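PDB 3WPU: beta-fructofuranosidase from Arthrobacter, which belongs to the levansucrase/invertase family of the beta-fructosidase clan, whose members are built round a five-bladed beta-propeller. Local coordinates for residues A[51-56]-A[469-474]; A[56-61]-A[452-457]; A[149-154]-A[179-184]; A[198-203]-A[223-228]. All blocks are in the same frame, centred on the assembly; numbering follows the deposited sequence.

The four contacts form two pairs on opposite sides of the chain's centre. Contacts 1 and 2 share Thr56, and their centres lie about 7 Å apart: consecutive parts of one long loop meet the strands 467-469 and 454-458, neighbours in a four-stranded antiparallel sheet. A salt bridge between Asp470 OD2 and Lys455 NZ (3.0 Å) also joins them. Contacts 3 and 4, with centres about 8 Å apart, both reach the large mixed sheet, contact 3 by seating a loop on strand 174-184; Phe179 O lies 2.9 Å from Ala201 N, a probable hydrogen bond. The centres of contacts 1 and 3 are about 41 Å apart. In sequence, contacts 3 and 4 follow each other inside the loop that contact 2 closes.

Contact 1: A[51-56]-A[469-474]; sequences MPASVT and VDYSYG
Tyr471 reaches the 51-56 loop with its hydroxyl, which donates to the backbone carbonyl of Ala53 (Tyr471 OH to Ala53 O 2.7 Å). The acceptor lies at the edge of the phenol ring, near its plane. Thr56 N reaches Ala53 O from the opposite face of the carbonyl, so this oxygen is held by two donors. A second carbonyl oxygen, Thr56 O, lies 3.0 Å from Tyr471 OH. With CG anti to the carbonyl carbon (chi1 -75°), the ring is brought over Val469, whose CG1 sits 3.5 Å above one ring face and is offset toward the rim. Ala53 CB packs against Tyr471 CE2 at 4.2 Å.

Val469 makes the second link through its backbone, N to Ser54 O at 2.9 Å, while its CG2 branch approaches Thr56 O to 3.4 Å. The receiving loop is braced from within: Thr56 OG1 donates to Pro52 O (2.8 Å) from above the carbonyl plane, and Val55 N comes to the same oxygen from the other face. Beyond the contact, Asp470 OD2 forms a salt bridge with Lys455, which ties the turn to strand 454-458. Asp470 OD1 accepts from Ser472 N, making an Asx turn within a type I beta turn. These turns follow strand 467-469, an outermost strand of a four-stranded antiparallel sheet, consistent with a blade of a beta-propeller.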
# COMPACT_ATOMS: atom_id res chain seq x y z
N MET A 51 5.20 -1.75 22.56
CA MET A 51 4.09 -2.49 21.91
C MET A 51 4.39 -3.98 21.93
O MET A 51 5.55 -4.40 22.04
CB MET A 51 3.88 -1.99 20.47
CG MET A 51 3.56 -0.50 20.36
SD MET A 51 2.23 0.07 21.42
CE MET A 51 0.77 -0.63 20.61
N PRO A 52 3.34 -4.81 21.80
CA PRO A 52 3.59 -6.25 21.85
C PRO A 52 4.41 -6.71 20.65
O PRO A 52 4.25 -6.22 19.53
CB PRO A 52 2.18 -6.85 21.80
CG PRO A 52 1.30 -5.77 22.34
CD PRO A 52 1.91 -4.51 21.80
N ALA A 53 5.31 -7.66 20.89
CA ALA A 53 6.23 -8.13 19.85
C ALA A 53 5.47 -8.73 18.67
O ALA A 53 5.87 -8.57 17.51
CB ALA A 53 7.22 -9.14 20.41
N SER A 54 4.34 -9.34 18.96
CA SER A 54 3.57 -10.02 17.90
C SER A 54 2.95 -9.08 16.87
O SER A 54 2.54 -9.53 15.80
CB SER A 54 2.49 -10.93 18.49
OG SER A 54 1.52 -10.15 19.18
N VAL A 55 2.83 -7.80 17.19
CA VAL A 55 2.29 -6.83 16.26
C VAL A 55 3.28 -5.70 15.98
O VAL A 55 2.90 -4.61 15.52
CB VAL A 55 0.93 -6.27 16.76
CG1 VAL A 55 -0.13 -7.36 16.76
CG2 VAL A 55 1.05 -5.57 18.10
N THR A 56 4.55 -5.97 16.26
CA THR A 56 5.65 -5.06 15.97
C THR A 56 6.58 -5.63 14.89
O THR A 56 7.03 -6.78 14.97
CB THR A 56 6.47 -4.76 17.24
OG1 THR A 56 5.63 -4.13 18.22
CG2 THR A 56 7.65 -3.86 16.94
N VAL A 469 3.55 -11.60 14.00
CA VAL A 469 4.78 -11.57 13.25
C VAL A 469 5.50 -12.90 13.39
O VAL A 469 5.56 -13.48 14.48
CB VAL A 469 5.66 -10.45 13.78
CG1 VAL A 469 7.10 -10.56 13.26
CG2 VAL A 469 5.06 -9.10 13.38
N ASP A 470 6.03 -13.39 12.27
CA ASP A 470 6.81 -14.63 12.26
C ASP A 470 8.29 -14.29 12.45
O ASP A 470 8.98 -13.96 11.50
CB ASP A 470 6.58 -15.42 10.98
CG ASP A 470 7.34 -16.74 10.97
OD1 ASP A 470 8.01 -17.05 11.99
OD2 ASP A 470 7.28 -17.44 9.94
N TYR A 471 8.75 -14.40 13.69
CA TYR A 471 10.16 -14.12 14.01
C TYR A 471 11.12 -15.27 13.60
O TYR A 471 12.34 -15.14 13.75
CB TYR A 471 10.30 -13.77 15.48
CG TYR A 471 9.82 -12.38 15.83
CD1 TYR A 471 10.66 -11.28 15.67
CD2 TYR A 471 8.53 -12.16 16.31
CE1 TYR A 471 10.23 -10.00 15.99
CE2 TYR A 471 8.10 -10.89 16.64
CZ TYR A 471 8.95 -9.82 16.48
OH TYR A 471 8.51 -8.56 16.83
N SER A 472 10.58 -16.37 13.05
CA SER A 472 11.42 -17.47 12.57
C SER A 472 11.78 -17.26 11.10
O SER A 472 12.62 -17.98 10.55
CB SER A 472 10.73 -18.81 12.74
OG SER A 472 9.61 -18.92 11.86
N TYR A 473 11.14 -16.29 10.46
CA TYR A 473 11.37 -15.97 9.05
C TYR A 473 12.69 -15.26 8.91
O TYR A 473 12.95 -14.27 9.60
CB TYR A 473 10.22 -15.11 8.53
CG TYR A 473 10.28 -14.75 7.05
CD1 TYR A 473 9.99 -15.68 6.06
CD2 TYR A 473 10.51 -13.44 6.66
CE1 TYR A 473 10.01 -15.33 4.71
CE2 TYR A 473 10.51 -13.08 5.33
CZ TYR A 473 10.27 -14.03 4.36
OH TYR A 473 10.27 -13.67 3.04
N GLY A 474 13.54 -15.74 8.01
CA GLY A 474 14.81 -15.08 7.76
C GLY A 474 15.67 -14.98 9.00
O GLY A 474 15.81 -15.96 9.76

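Contact 2: A[56-61]-A[452-457]; sequences TMPTVP and PTVKMD
Two puckered proline rings each meet a valine: Pro58 presents CG and CD to Val454, and Pro452 presents CD to Val60. They join the 56-61 loop to strand 454-458 and the residues leading into it, within a four-stranded antiparallel sheet consistent with a blade of the family's beta-propeller. All the touching residues are buried and the packing is mainly apolar; the two backbones stay well apart, with the CA atoms of Pro58 and Val454 separated by 7.5 Å.

Met57 reaches Val454 from beside Pro58. Its extended chain, with CG turned away from the residue's own amide nitrogen (chi1 -169°), carries CE to 4.2 Å from Val454 CG1, the two side chains crossing at about a right angle. The same CE lies 4.1 Å from Pro452 O. Leu393 of strand 391-394 touches both Met57 and Val454, and Gln419 hydrogen-bonds to Pro58 O and Val60 N, fixing the loop backbone from outside. Val60 straddles the Pro452 ring carbon with both branches, CG1 at 3.8 Å and CG2 at 3.9 Å from Pro452 CD. At the other end a single methyl does the work: Val454 CG1, anti to its own carbonyl carbon, lies 4.1 Å from Pro58 CD.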
# COMPACT_ATOMS: atom_id res chain seq x y z
N THR A 56 4.55 -5.97 16.26
CA THR A 56 5.65 -5.06 15.97
C THR A 56 6.58 -5.63 14.89
O THR A 56 7.03 -6.78 14.97
CB THR A 56 6.47 -4.76 17.24
OG1 THR A 56 5.63 -4.13 18.22
CG2 THR A 56 7.65 -3.86 16.94
N MET A 57 6.87 -4.82 13.88
CA MET A 57 7.82 -5.20 12.83
C MET A 57 9.21 -5.46 13.41
O MET A 57 9.66 -4.67 14.22
CB MET A 57 7.93 -4.08 11.80
CG MET A 57 8.68 -4.45 10.54
SD MET A 57 8.72 -3.07 9.38
CE MET A 57 9.90 -3.71 8.16
N PRO A 58 9.88 -6.54 12.98
CA PRO A 58 11.29 -6.74 13.35
C PRO A 58 12.11 -5.51 13.07
O PRO A 58 11.88 -4.80 12.09
CB PRO A 58 11.71 -7.92 12.48
CG PRO A 58 10.44 -8.68 12.21
CD PRO A 58 9.33 -7.67 12.22
N THR A 59 13.07 -5.25 13.97
CA THR A 59 13.87 -4.05 13.90
C THR A 59 14.84 -4.10 12.72
O THR A 59 15.58 -5.08 12.54
CB THR A 59 14.62 -3.88 15.23
OG1 THR A 59 13.68 -3.66 16.30
CG2 THR A 59 15.58 -2.70 15.20
N VAL A 60 14.80 -3.06 11.89
CA VAL A 60 15.63 -2.98 10.69
C VAL A 60 17.00 -2.43 11.06
O VAL A 60 17.08 -1.43 11.75
CB VAL A 60 14.98 -2.06 9.65
CG1 VAL A 60 15.84 -1.91 8.42
CG2 VAL A 60 13.64 -2.67 9.23
N PRO A 61 18.07 -3.08 10.58
CA PRO A 61 19.37 -2.49 10.94
C PRO A 61 19.63 -1.16 10.25
O PRO A 61 19.16 -0.93 9.14
CB PRO A 61 20.39 -3.51 10.46
CG PRO A 61 19.70 -4.26 9.41
CD PRO A 61 18.24 -4.34 9.84
N PRO A 452 13.97 -4.89 4.67
CA PRO A 452 13.84 -6.32 4.48
C PRO A 452 12.36 -6.68 4.49
O PRO A 452 11.57 -6.10 5.24
CB PRO A 452 14.54 -6.92 5.70
CG PRO A 452 15.42 -5.82 6.24
CD PRO A 452 14.62 -4.57 5.95
N THR A 453 11.97 -7.62 3.66
CA THR A 453 10.62 -8.10 3.66
C THR A 453 10.42 -8.95 4.91
O THR A 453 11.32 -9.70 5.31
CB THR A 453 10.42 -8.89 2.39
OG1 THR A 453 10.51 -7.97 1.30
CG2 THR A 453 9.06 -9.61 2.35
N VAL A 454 9.24 -8.84 5.52
CA VAL A 454 8.96 -9.54 6.76
C VAL A 454 7.73 -10.39 6.54
O VAL A 454 7.17 -10.36 5.47
CB VAL A 454 8.80 -8.59 7.97
CG1 VAL A 454 10.11 -7.86 8.24
CG2 VAL A 454 7.65 -7.61 7.80
N LYS A 455 7.39 -11.19 7.54
CA LYS A 455 6.30 -12.15 7.38
C LYS A 455 5.30 -12.01 8.53
O LYS A 455 5.65 -12.17 9.70
CB LYS A 455 6.85 -13.59 7.31
CG LYS A 455 5.79 -14.65 7.08
CD LYS A 455 6.43 -15.99 6.78
CE LYS A 455 5.40 -17.11 6.70
NZ LYS A 455 5.00 -17.63 8.05
N MET A 456 4.04 -11.78 8.18
CA MET A 456 2.99 -11.60 9.14
C MET A 456 2.01 -12.73 8.92
O MET A 456 1.46 -12.88 7.83
CB MET A 456 2.31 -10.24 8.90
CG MET A 456 1.17 -9.94 9.86
SD MET A 456 0.43 -8.33 9.54
CE MET A 456 -0.14 -8.53 7.85
N ASP A 457 1.81 -13.55 9.96
CA ASP A 457 0.82 -14.63 9.88
C ASP A 457 -0.56 -14.09 10.18
O ASP A 457 -0.80 -13.46 11.21
CB ASP A 457 1.22 -15.75 10.81
CG ASP A 457 2.51 -16.43 10.36
OD1 ASP A 457 2.83 -16.37 9.15
OD2 ASP A 457 3.19 -17.02 11.22

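Contact 3: A[149-154]-A[179-184]; sequences GQIFED and FTDVAF
Phe152 and Asp181 bury the most surface here, with Ala183 next, and together they seat the 149-154 loop on strand 174-184 of the large mixed sheet in this propeller-type fold. A chi1 of -64° lays the phenyl ring of Phe152 over Ala183: the methyl carbon Ala183 CB is 3.7 Å from the ring centroid and only 9° off the ring normal, a well-centred CH-pi contact. On the opposite face sits Ile151 CG1 from the preceding residue, offset toward the rim, so the ring is held between its own neighbour and the strand.

The far end of the ring points at the strand backbone. Phe152 CZ comes to 3.4 Å from Asp181 O, which lies at the ring edge near its plane, and to 3.7 Å from Ala183 N. Asp181 itself rises from the strand so that its carboxylate meets the ring at CE2, the two planes 64° apart. The polar end of this aspartate is served from beside the contact: OD1 accepts a hydrogen bond from Gln160 NE2 of strand 159-169, and Gln160 also bonds to Val182 O. The other oxygen, OD2, is met across the contact by CG1 and CD1 of Ile151. Ile151 and Asp181 come at each other from opposite directions, and Ile151 CD1 reaches 3.2 Å from Asp181 OD2.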
# COMPACT_ATOMS: atom_id res chain seq x y z
N GLY A 149 0.52 15.17 -17.54
CA GLY A 149 -0.14 16.46 -17.52
C GLY A 149 -1.38 16.51 -18.38
O GLY A 149 -2.18 17.41 -18.25
N GLN A 150 -1.58 15.52 -19.25
CA GLN A 150 -2.64 15.60 -20.26
C GLN A 150 -4.07 15.78 -19.77
O GLN A 150 -4.90 16.37 -20.47
CB GLN A 150 -2.58 14.45 -21.24
CG GLN A 150 -2.63 13.07 -20.70
CD GLN A 150 -2.30 12.07 -21.80
OE1 GLN A 150 -3.18 11.40 -22.29
NE2 GLN A 150 -1.09 12.07 -22.25
N ILE A 151 -4.38 15.26 -18.58
CA ILE A 151 -5.77 15.22 -18.10
C ILE A 151 -6.26 16.51 -17.46
O ILE A 151 -7.46 16.67 -17.22
CB ILE A 151 -6.01 14.05 -17.12
CG1 ILE A 151 -5.21 14.22 -15.82
CG2 ILE A 151 -5.72 12.72 -17.82
CD1 ILE A 151 -5.46 13.14 -14.79
N PHE A 152 -5.33 17.41 -17.11
CA PHE A 152 -5.68 18.61 -16.35
C PHE A 152 -6.15 19.75 -17.24
O PHE A 152 -5.43 20.21 -18.11
CB PHE A 152 -4.50 19.05 -15.49
CG PHE A 152 -4.16 18.04 -14.44
CD1 PHE A 152 -4.98 17.88 -13.32
CD2 PHE A 152 -3.08 17.19 -14.60
CE1 PHE A 152 -4.69 16.90 -12.38
CE2 PHE A 152 -2.79 16.23 -13.66
CZ PHE A 152 -3.60 16.09 -12.54
N GLU A 153 -7.39 20.16 -17.01
CA GLU A 153 -7.97 21.29 -17.73
C GLU A 153 -7.11 22.54 -17.50
O GLU A 153 -6.75 23.24 -18.45
CB GLU A 153 -9.41 21.52 -17.26
CG GLU A 153 -10.41 20.41 -17.66
CD GLU A 153 -10.57 19.24 -16.65
OE1 GLU A 153 -9.67 18.98 -15.86
OE2 GLU A 153 -11.63 18.55 -16.66
N ASP A 154 -6.75 22.78 -16.24
CA ASP A 154 -5.90 23.90 -15.83
C ASP A 154 -4.42 23.52 -15.92
O ASP A 154 -3.87 22.82 -15.06
CB ASP A 154 -6.28 24.36 -14.42
CG ASP A 154 -5.52 25.59 -13.97
OD1 ASP A 154 -4.57 26.03 -14.64
OD2 ASP A 154 -5.90 26.12 -12.90
N PHE A 179 -2.76 4.83 -11.11
CA PHE A 179 -1.94 5.70 -10.28
C PHE A 179 -2.67 6.98 -9.89
O PHE A 179 -3.80 7.20 -10.27
CB PHE A 179 -0.60 5.98 -10.97
CG PHE A 179 -0.70 6.87 -12.18
CD1 PHE A 179 -0.27 8.20 -12.14
CD2 PHE A 179 -1.23 6.39 -13.38
CE1 PHE A 179 -0.35 9.02 -13.26
CE2 PHE A 179 -1.33 7.21 -14.50
CZ PHE A 179 -0.89 8.52 -14.43
N THR A 180 -2.02 7.78 -9.08
CA THR A 180 -2.56 9.04 -8.65
C THR A 180 -1.83 10.14 -9.39
O THR A 180 -0.62 10.32 -9.22
CB THR A 180 -2.46 9.25 -7.13
OG1 THR A 180 -2.87 8.06 -6.42
CG2 THR A 180 -3.29 10.46 -6.67
N ASP A 181 -2.57 10.89 -10.19
CA ASP A 181 -2.00 11.89 -11.07
C ASP A 181 -2.32 13.23 -10.43
O ASP A 181 -3.49 13.54 -10.25
CB ASP A 181 -2.62 11.75 -12.47
CG ASP A 181 -1.80 12.46 -13.57
OD1 ASP A 181 -0.66 12.95 -13.30
OD2 ASP A 181 -2.27 12.54 -14.72
N VAL A 182 -1.30 14.00 -10.04
CA VAL A 182 -1.53 15.15 -9.17
C VAL A 182 -0.97 16.45 -9.74
O VAL A 182 0.18 16.51 -10.24
CB VAL A 182 -0.92 14.94 -7.76
CG1 VAL A 182 -1.44 15.97 -6.78
CG2 VAL A 182 -1.25 13.55 -7.24
N ALA A 183 -1.76 17.50 -9.68
CA ALA A 183 -1.33 18.85 -10.08
C ALA A 183 -1.41 19.79 -8.89
O ALA A 183 -2.37 19.79 -8.14
CB ALA A 183 -2.17 19.38 -11.23
N PHE A 184 -0.35 20.59 -8.71
CA PHE A 184 -0.28 21.57 -7.66
C PHE A 184 -0.21 22.95 -8.28
O PHE A 184 0.37 23.12 -9.36
CB PHE A 184 0.98 21.41 -6.81
CG PHE A 184 1.12 20.06 -6.14
CD1 PHE A 184 0.85 19.91 -4.78
CD2 PHE A 184 1.52 18.93 -6.86
CE1 PHE A 184 0.99 18.67 -4.17
CE2 PHE A 184 1.69 17.70 -6.24
CZ PHE A 184 1.40 17.57 -4.90

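Contact 4: A[198-203]-A[223-228]; sequences PRIALS and TDLLQA
Arg199 and Asp224 form a salt bridge, Arg199 NH1 to Asp224 OD2 at 2.8 Å, in which the carboxylate is met on its syn side but 33° out of plane. The bond is bent, the angle at the hydrogen being 143°. The arginine runs extended from CG to NE, and its CD also passes close to both carboxylate oxygens. Gln227 lies alongside, pointing the same way, with OE1 over one face of the guanidinium and offset toward the rim. The other terminal nitrogen, NH2, is shared by Asp197 and Glu153 in further salt bridges, so the buried guanidinium has salt bridges to three carboxylates, which probably favour its positive charge.

Next come the backbone bonds. Leu202 and Thr223 pair reciprocally, with Thr223 N to Leu202 O at 2.8 Å, and Ile200 N donates to Leu226 O at 2.9 Å. Ile200 O is gripped by two amides, Leu225 N at 2.8 Å and Leu226 N at 3.1 Å. A water adds to the end of the ladder, giving a hydrogen to Pro198 O and accepting one from Ala228 N.

Packing follows on the sheet face that carries Ile200, Leu202 and Leu226. Leu225 CD1 lies 3.9 Å from Leu202 CB and 4.1 Å from Ile200 CG2, its side chain crossing that of Ile200 at about a right angle, while strands 260-266 and 321-331 press on the same cluster. Leu225 and Leu226 together facing Ile200 make a classic beta bulge in the antiparallel hairpin of strands 197-210 and 213-226, part of the propeller-type fold.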
# COMPACT_ATOMS: atom_id res chain seq x y z
N PRO A 198 -5.51 16.00 -7.04
CA PRO A 198 -5.13 14.61 -7.19
C PRO A 198 -6.25 13.82 -7.84
O PRO A 198 -7.39 13.88 -7.38
CB PRO A 198 -4.96 14.15 -5.75
CG PRO A 198 -5.91 14.98 -4.95
CD PRO A 198 -6.12 16.27 -5.73
N ARG A 199 -5.91 13.04 -8.86
CA ARG A 199 -6.91 12.23 -9.57
C ARG A 199 -6.46 10.81 -9.70
O ARG A 199 -5.26 10.54 -9.86
CB ARG A 199 -7.19 12.82 -10.93
CG ARG A 199 -7.61 14.28 -10.87
CD ARG A 199 -8.11 14.80 -12.20
NE ARG A 199 -8.36 16.23 -12.15
CZ ARG A 199 -8.75 16.95 -13.20
NH1 ARG A 199 -9.02 16.36 -14.35
NH2 ARG A 199 -8.89 18.26 -13.09
N ILE A 200 -7.42 9.88 -9.72
CA ILE A 200 -7.10 8.48 -9.95
C ILE A 200 -7.15 8.29 -11.46
O ILE A 200 -8.14 8.65 -12.11
CB ILE A 200 -8.05 7.54 -9.17
CG1 ILE A 200 -7.74 7.65 -7.68
CG2 ILE A 200 -7.91 6.12 -9.67
CD1 ILE A 200 -8.72 6.97 -6.76
N ALA A 201 -6.07 7.76 -12.00
CA ALA A 201 -5.83 7.70 -13.43
C ALA A 201 -5.31 6.35 -13.84
O ALA A 201 -4.86 5.55 -13.01
CB ALA A 201 -4.83 8.78 -13.83
N LEU A 202 -5.36 6.10 -15.15
CA LEU A 202 -4.90 4.85 -15.75
C LEU A 202 -4.04 5.17 -16.96
O LEU A 202 -4.38 6.06 -17.73
CB LEU A 202 -6.09 4.04 -16.27
CG LEU A 202 -5.83 2.86 -17.22
CD1 LEU A 202 -5.06 1.76 -16.53
CD2 LEU A 202 -7.17 2.29 -17.75
N SER A 203 -2.96 4.42 -17.14
CA SER A 203 -2.22 4.44 -18.40
C SER A 203 -1.80 3.02 -18.71
O SER A 203 -1.43 2.24 -17.80
CB SER A 203 -0.98 5.34 -18.29
OG SER A 203 -0.38 5.51 -19.58
N THR A 223 -5.77 8.17 -18.88
CA THR A 223 -7.21 8.30 -18.75
C THR A 223 -7.57 8.73 -17.34
O THR A 223 -7.13 8.11 -16.37
CB THR A 223 -7.89 6.97 -19.06
OG1 THR A 223 -7.48 6.51 -20.36
CG2 THR A 223 -9.41 7.12 -19.01
N ASP A 224 -8.39 9.76 -17.23
CA ASP A 224 -8.82 10.32 -15.95
C ASP A 224 -9.99 9.47 -15.46
O ASP A 224 -11.02 9.40 -16.14
CB ASP A 224 -9.22 11.78 -16.19
CG ASP A 224 -9.59 12.54 -14.94
OD1 ASP A 224 -9.64 11.96 -13.84
OD2 ASP A 224 -9.86 13.75 -15.10
N LEU A 225 -9.85 8.79 -14.33
CA LEU A 225 -10.90 7.87 -13.86
C LEU A 225 -11.83 8.46 -12.81
O LEU A 225 -13.07 8.34 -12.94
CB LEU A 225 -10.28 6.59 -13.31
CG LEU A 225 -9.27 5.86 -14.21
CD1 LEU A 225 -8.72 4.67 -13.46
CD2 LEU A 225 -9.89 5.40 -15.53
N LEU A 226 -11.24 9.06 -11.78
CA LEU A 226 -11.99 9.54 -10.63
C LEU A 226 -11.36 10.73 -9.96
O LEU A 226 -10.13 10.85 -9.91
CB LEU A 226 -12.11 8.43 -9.54
CG LEU A 226 -12.78 7.13 -9.91
CD1 LEU A 226 -12.51 6.06 -8.86
CD2 LEU A 226 -14.28 7.33 -10.07
N GLN A 227 -12.21 11.63 -9.50
CA GLN A 227 -11.79 12.74 -8.64
C GLN A 227 -12.81 12.88 -7.52
O GLN A 227 -13.98 12.52 -7.68
CB GLN A 227 -11.63 14.03 -9.43
CG GLN A 227 -12.87 14.63 -9.99
CD GLN A 227 -12.55 15.77 -10.95
OE1 GLN A 227 -12.04 15.54 -12.05
NE2 GLN A 227 -12.82 16.98 -10.53
N ALA A 228 -12.38 13.39 -6.39
CA ALA A 228 -13.25 13.53 -5.22
C ALA A 228 -14.57 14.23 -5.57
O ALA A 228 -14.59 15.25 -6.27
CB ALA A 228 -12.53 14.28 -4.12
O HOH W 1 -9.80 14.64 -6.34